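Local structure of cellulose 1,4-beta-cellobiosidase (Thermobifida fusca, 4JJJ) at residues Val155-Gly159 / Thr571-Gly575; Val183-Pro188 / Phe584-Arg588; Glu370-Ala374 / Gln418-Met422. The protein probably hydrolyses cellulose as a cellobiohydrolase that releases cellobiose, this chain being the family 48 glycosyl hydrolase part of a longer, multidomain protein. The protein carries 1 engineered substitution. One frame throughout, in Å; residues are numbered along the deposited sequence.

Contact 1 of 3, residues Val155-Gly159 / Thr571-Gly575; sequences VYGFG and TMPNG
Tyr156 O accepts a hydrogen bond from water 1 at 2.8 Å, and the same water accepts from Asn574 N at 3.1 Å. It is the polar bridge between the two loops. The ring of Pro573 packs closely against the same oxygen, with CG 3.1 Å from Tyr156 O. Gly157 follows directly. It has no side chain, so Pro573 can settle close over the backbone, and Pro573 CB is 3.5 Å from Gly157 O. Pro573 and Asn574 are the two central residues of a type I beta turn, closed by Gly575 N to Met572 O at 2.8 Å. The turn lies between strands 570-571 and 577-578. Both segments are loops of the family 48 catalytic domain, an (alpha/alpha)6 fold, and the contact joins the loop between strands 149-151 and 170-173 to the turn. Pro573 also rests on His197, which has been seen as an iron ligand. Phe158 lies obliquely across the proline, with CE1 3.5 Å from Pro573 CG. With an alanine here, Pro573 would probably lose the ring that CG and CD lean on, and a gap would open beside Met572. The Met572 chain bends at both chi2 and chi3 (each -71°), which brings CE to the rings of Tyr156 and Phe158. CE meets the edge of the Tyr156 ring, 3.8 Å from CD2, and stands 4.1 Å from Phe158 CZ. The far end of the tyrosine is held by Asp43, which is hydrogen-bonded to OH.

Contact 2 of 3, residues Val183-Pro188 / Phe584-Arg588; sequences VWETIP and FLSIR. With CA (calcium ion), chain E.
Trp184, Phe584, Arg588 and Pro188 form a row. Trp184 meets the face of Phe584 by its edge, in an edge-to-face pair with the centroid of the indole six-membered ring 5.0 Å from that of Phe584 and the planes at 55°. Trp184 CE3 sits over the centre of the phenyl ring. The other face of that ring is covered near its rim by Arg588 CD. The arginine then runs on, extended from CG to NE, and its guanidinium is clamped on both faces. Phe584 CE2 stands over one face, 3.3 Å above the guanidinium plane, and Pro188 CD covers the opposite face.

Bonds fix the rim of this flat group. Arg588 NH1 donates in plane to Phe584 O at 3.0 Å, on a lone pair. Arg588 NH2 donates to Thr186 O at 3.2 Å from above the carbonyl plane, and it also forms a salt bridge with Asp43. Water 2 fills the corner between the loops. It donates to Trp184 O and Thr186 O and accepts from Arg588 NH1. Beside it, Ile587 pushes CD1 into a notch formed by Thr186 O, Ile187 CG1 and Pro188 CD, the last at 4.0 Å from CD1.

Glu185 leaves the backbone on the side away from 584-588, and its carboxylate binds a calcium ion, OE1 at 2.4 Å. The backbone O of Arg180, the carboxylates of Asp408 and Glu560, and two waters complete the site. The loop 183-188 leads from strand 170-173 into strand 189-190, neighbours in one antiparallel sheet. The 584-588 turn lies between strand 577-578 and helix 597-604.

Contact 3 of 3, residues Glu370-Ala374 / Gln418-Met422; sequences EGGIA and QVWNM
Helix 416-432, part of the helical framework of the (alpha/alpha)6 fold, meets here the loop that leads from helix 348-365 into strand 376-378. The same helix carries Trp420, which lines the glycan pocket and touches a bound glucose unit. Residues on other sides of the helix face the loop.

Gln418 makes the main link. Its chain bends at chi2 (-64°), which presents the terminal amide to the backbone of Ile373. OE1 accepts from Ile373 N at 2.9 Å, almost straight at 177°. NE2 donates to Ile373 O, also at 2.9 Å and at 163°, with that oxygen in the amide plane. One side-chain amide thus reads both the N-H and the C=O of a single residue, much as a neighbouring strand would. Gly372 CA lies 3.5 Å from Gln418 OE1.

The side chain of Ile373 points at the helix. Its CG1 is 4.3 Å from Asn421 ND2. Met422 was deposited in two conformers, and in one of them CE reaches Ile373 CG1 at 3.6 Å, so that contact is less certain. The side chain of Asn421 comes within about 7 Å of that of Asn224, the engineered residue at the predicted nucleophile position.

Both oxygens of the pair have second donors. Trp444 NE1 bonds to Gln418 OE1, and Asn412 ND2 to Ile373 O. The amide is buried, and a flip would bring its NH2 against the N-H groups of Ile373 N and Trp444 NE1 and its oxygen against a carbonyl, so its orientation is probably fixed.

Overall arrangement
All three contacts are buried, but their settings differ. Contacts 1 and 2 are neighbours, with centres 12 Å apart, and pin the same parts of the chain: loops about the sheet that includes strands 149-151, 170-173 and 189-190 against the 571-588 region. They touch where Tyr156 packs on Pro188 and bonds weakly to Arg588, and Asp43 serves both. Contact 1 reaches the surface at its turn and is mostly apolar, with a single bridging water. Contact 2 adds a buried arginine, and its loop 183-188 also binds a calcium ion on the side away from the contact. Contact 3 lies about 40 Å from contact 1, centre to centre. It joins a loop to a helix through two direct hydrogen bonds of a side-chain amide.

Contact 1 of 3, residues Val155-Gly159 / Thr571-Gly575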
loop_
_atom_site.group_PDB
_atom_site.type_symbol
_atom_site.label_atom_id
_atom_site.label_comp_id
_atom_site.label_asym_id
_atom_site.label_seq_id
_atom_site.Cartn_x
_atom_site.Cartn_y
_atom_site.Cartn_z
ATOM N N VAL A 155 15.081 -10.958 10.458
ATOM C CA VAL A 155 16.391 -10.658 9.953
ATOM C C VAL A 155 17.012 -9.481 10.632
ATOM O O VAL A 155 18.243 -9.476 10.828
ATOM C CB VAL A 155 16.409 -10.549 8.440
ATOM C CG1 VAL A 155 15.789 -9.292 8.010
ATOM C CG2 VAL A 155 17.792 -10.784 7.983
ATOM N N TYR A 156 16.202 -8.568 11.125
ATOM C CA TYR A 156 16.711 -7.394 11.824
ATOM C C TYR A 156 16.949 -7.612 13.334
ATOM O O TYR A 156 17.591 -6.772 13.973
ATOM C CB TYR A 156 15.789 -6.116 11.632
ATOM C CG TYR A 156 15.919 -5.461 10.297
ATOM C CD1 TYR A 156 15.145 -5.870 9.191
ATOM C CD2 TYR A 156 16.856 -4.440 10.080
ATOM C CE1 TYR A 156 15.238 -5.300 7.951
ATOM C CE2 TYR A 156 16.944 -3.813 8.874
ATOM C CZ TYR A 156 16.152 -4.233 7.788
ATOM O OH TYR A 156 16.253 -3.637 6.581
ATOM N N GLY A 157 16.372 -8.652 13.897
ATOM C CA GLY A 157 16.612 -8.993 15.314
ATOM C C GLY A 157 15.772 -8.333 16.354
ATOM O O GLY A 157 16.120 -8.321 17.583
ATOM N N PHE A 158 14.679 -7.630 15.978
ATOM C CA PHE A 158 13.890 -6.934 16.943
ATOM C C PHE A 158 13.037 -7.789 17.812
ATOM O O PHE A 158 12.911 -7.505 19.003
ATOM C CB PHE A 158 13.036 -5.839 16.273
ATOM C CG PHE A 158 13.856 -4.760 15.610
ATOM C CD1 PHE A 158 14.620 -3.901 16.418
ATOM C CD2 PHE A 158 13.832 -4.550 14.238
ATOM C CE1 PHE A 158 15.341 -2.888 15.883
ATOM C CE2 PHE A 158 14.551 -3.515 13.687
ATOM C CZ PHE A 158 15.344 -2.698 14.511
ATOM N N GLY A 159 12.427 -8.844 17.290
ATOM C CA GLY A 159 11.479 -9.618 18.100
ATOM C C GLY A 159 10.272 -8.893 18.578
ATOM O O GLY A 159 9.772 -8.002 17.872
ATOM N N THR A 571 22.906 1.401 18.255
ATOM C CA THR A 571 23.217 0.190 17.477
ATOM C C THR A 571 21.888 -0.522 17.088
ATOM O O THR A 571 20.927 -0.542 17.856
ATOM C CB THR A 571 24.093 -0.791 18.264
ATOM O OG1 THR A 571 23.478 -1.072 19.519
ATOM C CG2 THR A 571 25.448 -0.196 18.421
ATOM N N MET A 572 21.946 -1.216 15.949
ATOM C CA MET A 572 20.890 -2.105 15.561
ATOM C C MET A 572 21.017 -3.349 16.433
ATOM O O MET A 572 22.075 -3.538 17.124
ATOM C CB MET A 572 21.036 -2.474 14.071
ATOM C CG MET A 572 20.998 -1.257 13.150
ATOM S SD MET A 572 19.348 -0.470 13.016
ATOM C CE MET A 572 18.413 -1.655 12.077
ATOM N N PRO A 573 20.047 -4.260 16.374
ATOM C CA PRO A 573 20.168 -5.488 17.162
ATOM C C PRO A 573 21.389 -6.340 16.917
ATOM O O PRO A 573 21.860 -6.986 17.862
ATOM C CB PRO A 573 18.869 -6.234 16.837
ATOM C CG PRO A 573 17.895 -5.120 16.586
ATOM C CD PRO A 573 18.651 -4.048 15.902
ATOM N N ASN A 574 21.888 -6.373 15.700
ATOM C CA ASN A 574 23.109 -7.089 15.363
ATOM C C ASN A 574 24.368 -6.336 15.709
ATOM O O ASN A 574 25.492 -6.805 15.344
ATOM C CB ASN A 574 23.055 -7.492 13.930
ATOM C CG ASN A 574 23.285 -6.342 12.979
ATOM O OD1 ASN A 574 23.256 -5.139 13.323
ATOM N ND2 ASN A 574 23.538 -6.713 11.717
ATOM N N GLY A 575 24.258 -5.191 16.351
ATOM C CA GLY A 575 25.437 -4.380 16.696
ATOM C C GLY A 575 25.873 -3.363 15.632
ATOM O O GLY A 575 26.800 -2.581 15.855
HETATM O O HOH W 1 20.138 -5.890 13.248
#

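Contact 2 of 3, residues Val183-Pro188 / Phe584-Arg588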
loop_
_atom_site.group_PDB
_atom_site.type_symbol
_atom_site.label_atom_id
_atom_site.label_comp_id
_atom_site.label_asym_id
_atom_site.label_seq_id
_atom_site.Cartn_x
_atom_site.Cartn_y
_atom_site.Cartn_z
ATOM N N VAL A 183 13.273 4.502 0.189
ATOM C CA VAL A 183 13.499 3.141 0.773
ATOM C C VAL A 183 14.936 2.961 1.186
ATOM O O VAL A 183 15.284 2.180 2.079
ATOM C CB VAL A 183 13.036 2.084 -0.265
ATOM C CG1 VAL A 183 13.876 2.166 -1.532
ATOM C CG2 VAL A 183 12.959 0.700 0.376
ATOM N N TRP A 184 15.862 3.675 0.498
ATOM C CA TRP A 184 17.337 3.575 0.742
ATOM C C TRP A 184 17.785 4.372 1.953
ATOM O O TRP A 184 18.923 4.198 2.362
ATOM C CB TRP A 184 18.103 4.043 -0.455
ATOM C CG TRP A 184 17.790 3.305 -1.678
ATOM C CD1 TRP A 184 16.827 3.631 -2.597
ATOM C CD2 TRP A 184 18.238 2.010 -2.000
ATOM N NE1 TRP A 184 16.747 2.627 -3.566
ATOM C CE2 TRP A 184 17.606 1.618 -3.209
ATOM C CE3 TRP A 184 19.185 1.166 -1.442
ATOM C CZ2 TRP A 184 17.846 0.357 -3.806
ATOM C CZ3 TRP A 184 19.428 -0.062 -2.041
ATOM C CH2 TRP A 184 18.804 -0.436 -3.203
ATOM N N GLU A 185 16.908 5.247 2.487
ATOM C CA GLU A 185 17.311 6.313 3.438
ATOM C C GLU A 185 16.677 6.222 4.780
ATOM O O GLU A 185 16.817 7.124 5.569
ATOM C CB GLU A 185 17.061 7.672 2.777
ATOM C CG GLU A 185 17.944 7.964 1.532
ATOM C CD GLU A 185 17.476 9.097 0.699
ATOM O OE1 GLU A 185 16.286 9.175 0.428
ATOM O OE2 GLU A 185 18.261 9.923 0.249
ATOM N N THR A 186 15.988 5.104 5.094
ATOM C CA THR A 186 15.286 4.912 6.357
ATOM C C THR A 186 16.223 4.232 7.375
ATOM O O THR A 186 17.245 3.628 7.018
ATOM C CB THR A 186 14.101 3.925 6.176
ATOM O OG1 THR A 186 14.676 2.663 5.669
ATOM C CG2 THR A 186 13.094 4.522 5.179
ATOM N N ILE A 187 15.832 4.304 8.628
ATOM C CA ILE A 187 16.453 3.548 9.720
ATOM C C ILE A 187 15.317 2.615 10.251
ATOM O O ILE A 187 14.395 3.038 10.958
ATOM C CB ILE A 187 17.042 4.463 10.832
ATOM C CG1 ILE A 187 18.087 5.390 10.210
ATOM C CG2 ILE A 187 17.517 3.583 11.965
ATOM C CD1 ILE A 187 18.442 6.530 11.115
ATOM N N PRO A 188 15.382 1.299 9.852
ATOM C CA PRO A 188 14.406 0.368 10.353
ATOM C C PRO A 188 14.403 0.297 11.880
ATOM O O PRO A 188 15.463 0.269 12.492
ATOM C CB PRO A 188 14.741 -0.983 9.678
ATOM C CG PRO A 188 15.543 -0.543 8.459
ATOM C CD PRO A 188 16.392 0.644 8.998
ATOM N N PHE A 584 22.993 2.674 4.046
ATOM C CA PHE A 584 21.936 1.615 4.002
ATOM C C PHE A 584 22.506 0.242 4.365
ATOM O O PHE A 584 21.912 -0.513 5.166
ATOM C CB PHE A 584 21.305 1.622 2.582
ATOM C CG PHE A 584 20.304 0.494 2.328
ATOM C CD1 PHE A 584 20.724 -0.772 1.947
ATOM C CD2 PHE A 584 18.952 0.720 2.521
ATOM C CE1 PHE A 584 19.825 -1.773 1.697
ATOM C CE2 PHE A 584 18.046 -0.299 2.319
ATOM C CZ PHE A 584 18.491 -1.535 1.909
ATOM N N LEU A 585 23.634 -0.079 3.768
ATOM C CA LEU A 585 24.285 -1.337 4.013
ATOM C C LEU A 585 24.897 -1.452 5.389
ATOM O O LEU A 585 24.751 -2.505 6.028
ATOM C CB LEU A 585 25.339 -1.631 2.951
ATOM C CG LEU A 585 26.147 -2.888 3.198
ATOM C CD1 LEU A 585 25.292 -4.114 3.018
ATOM C CD2 LEU A 585 27.342 -2.903 2.258
ATOM N N SER A 586 25.513 -0.382 5.881
ATOM C CA SER A 586 26.165 -0.490 7.163
ATOM C C SER A 586 25.228 -0.685 8.351
ATOM O O SER A 586 25.644 -1.246 9.409
ATOM C CB SER A 586 27.163 0.671 7.424
ATOM O OG SER A 586 26.493 1.794 7.909
ATOM N N ILE A 587 23.932 -0.344 8.221
ATOM C CA ILE A 587 22.976 -0.643 9.266
ATOM C C ILE A 587 22.092 -1.838 8.920
ATOM O O ILE A 587 21.109 -2.131 9.630
ATOM C CB ILE A 587 22.102 0.554 9.643
ATOM C CG1 ILE A 587 21.241 1.151 8.504
ATOM C CG2 ILE A 587 22.966 1.650 10.136
ATOM C CD1 ILE A 587 20.128 2.028 8.994
ATOM N N ARG A 588 22.509 -2.513 7.856
ATOM C CA ARG A 588 21.884 -3.796 7.408
ATOM C C ARG A 588 22.997 -4.797 6.958
ATOM O O ARG A 588 22.973 -5.363 5.882
ATOM C CB ARG A 588 20.903 -3.546 6.246
ATOM C CG ARG A 588 19.759 -2.616 6.618
ATOM C CD ARG A 588 18.964 -2.303 5.367
ATOM N NE ARG A 588 17.827 -1.394 5.524
ATOM C CZ ARG A 588 17.964 -0.062 5.607
ATOM N NH1 ARG A 588 19.112 0.527 5.656
ATOM N NH2 ARG A 588 16.878 0.733 5.645
HETATM CA CA CA E . 16.231 11.252 -0.726
HETATM O O HOH W 2 19.148 3.363 5.067
HETATM O O HOH W 3 15.388 13.177 -2.106
HETATM O O HOH W 4 17.059 12.844 0.781
#

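Contact 3 of 3, residues Glu370-Ala374 / Gln418-Met422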
loop_
_atom_site.group_PDB
_atom_site.type_symbol
_atom_site.label_atom_id
_atom_site.label_comp_id
_atom_site.label_asym_id
_atom_site.label_seq_id
_atom_site.Cartn_x
_atom_site.Cartn_y
_atom_site.Cartn_z
ATOM N N GLU A 370 -4.133 12.384 -22.233
ATOM C CA GLU A 370 -3.796 11.140 -22.904
ATOM C C GLU A 370 -4.625 9.984 -22.377
ATOM O O GLU A 370 -4.877 9.032 -23.117
ATOM C CB GLU A 370 -2.298 10.862 -22.758
ATOM C CG GLU A 370 -1.444 11.619 -23.729
ATOM C CD GLU A 370 -1.110 13.007 -23.241
ATOM O OE1 GLU A 370 -1.191 13.261 -22.013
ATOM O OE2 GLU A 370 -0.854 13.913 -24.137
ATOM N N GLY A 371 -5.004 9.998 -21.097
ATOM C CA GLY A 371 -5.900 8.995 -20.489
ATOM C C GLY A 371 -5.435 8.393 -19.188
ATOM O O GLY A 371 -6.226 7.936 -18.410
ATOM N N GLY A 372 -4.124 8.407 -18.938
ATOM C CA GLY A 372 -3.609 7.987 -17.652
ATOM C C GLY A 372 -4.095 8.867 -16.522
ATOM O O GLY A 372 -4.382 10.052 -16.698
ATOM N N ILE A 373 -4.149 8.321 -15.331
ATOM C CA ILE A 373 -4.657 8.949 -14.099
ATOM C C ILE A 373 -3.556 9.587 -13.278
ATOM O O ILE A 373 -2.626 8.901 -12.792
ATOM C CB ILE A 373 -5.505 8.012 -13.264
ATOM C CG1 ILE A 373 -6.482 7.156 -14.142
ATOM C CG2 ILE A 373 -6.209 8.741 -12.136
ATOM C CD1 ILE A 373 -7.500 7.905 -14.975
ATOM N N ALA A 374 -3.635 10.897 -13.162
ATOM C CA ALA A 374 -2.577 11.670 -12.440
ATOM C C ALA A 374 -2.629 11.455 -10.952
ATOM O O ALA A 374 -3.505 10.735 -10.412
ATOM C CB ALA A 374 -2.699 13.121 -12.769
ATOM N N GLN A 418 -1.540 2.572 -12.030
ATOM C CA GLN A 418 -2.600 2.751 -13.051
ATOM C C GLN A 418 -3.488 1.526 -13.097
ATOM O O GLN A 418 -4.720 1.622 -12.995
ATOM C CB GLN A 418 -2.085 2.934 -14.453
ATOM C CG GLN A 418 -1.257 4.192 -14.715
ATOM C CD GLN A 418 -2.042 5.418 -14.539
ATOM O OE1 GLN A 418 -3.148 5.605 -15.179
ATOM N NE2 GLN A 418 -1.567 6.319 -13.672
ATOM N N VAL A 419 -2.861 0.328 -13.175
ATOM C CA VAL A 419 -3.611 -0.949 -13.270
ATOM C C VAL A 419 -4.179 -1.363 -11.959
ATOM O O VAL A 419 -5.272 -1.980 -11.931
ATOM C CB VAL A 419 -2.804 -2.002 -14.011
ATOM C CG1 VAL A 419 -2.677 -1.664 -15.487
ATOM C CG2 VAL A 419 -1.436 -2.247 -13.419
ATOM N N TRP A 420 -3.529 -1.124 -10.863
ATOM C CA TRP A 420 -4.124 -1.496 -9.569
ATOM C C TRP A 420 -5.461 -0.739 -9.362
ATOM O O TRP A 420 -6.507 -1.335 -8.975
ATOM C CB TRP A 420 -3.189 -1.293 -8.449
ATOM C CG TRP A 420 -2.172 -2.328 -8.253
ATOM C CD1 TRP A 420 -2.095 -3.535 -8.838
ATOM C CD2 TRP A 420 -1.135 -2.305 -7.248
ATOM N NE1 TRP A 420 -1.045 -4.229 -8.326
ATOM C CE2 TRP A 420 -0.458 -3.521 -7.321
ATOM C CE3 TRP A 420 -0.754 -1.355 -6.297
ATOM C CZ2 TRP A 420 0.578 -3.846 -6.470
ATOM C CZ3 TRP A 420 0.298 -1.667 -5.425
ATOM C CH2 TRP A 420 0.940 -2.894 -5.513
ATOM N N ASN A 421 -5.452 0.581 -9.649
ATOM C CA ASN A 421 -6.697 1.354 -9.565
ATOM C C ASN A 421 -7.690 0.955 -10.638
ATOM O O ASN A 421 -8.864 0.609 -10.351
ATOM C CB ASN A 421 -6.392 2.825 -9.627
ATOM C CG ASN A 421 -7.605 3.628 -9.974
ATOM O OD1 ASN A 421 -8.605 3.462 -9.371
ATOM N ND2 ASN A 421 -7.403 4.681 -10.781
ATOM N N MET A 422 -7.223 0.886 -11.857
ATOM C CA MET A 422 -8.096 0.686 -12.990
ATOM C C MET A 422 -8.781 -0.640 -12.940
ATOM O O MET A 422 -9.926 -0.733 -13.335
ATOM C CB MET A 422 -7.470 0.911 -14.374
ATOM C CG MET A 422 -8.460 1.335 -15.454
ATOM S SD MET A 422 -9.486 2.779 -15.109
ATOM C CE MET A 422 -8.268 4.045 -14.757
#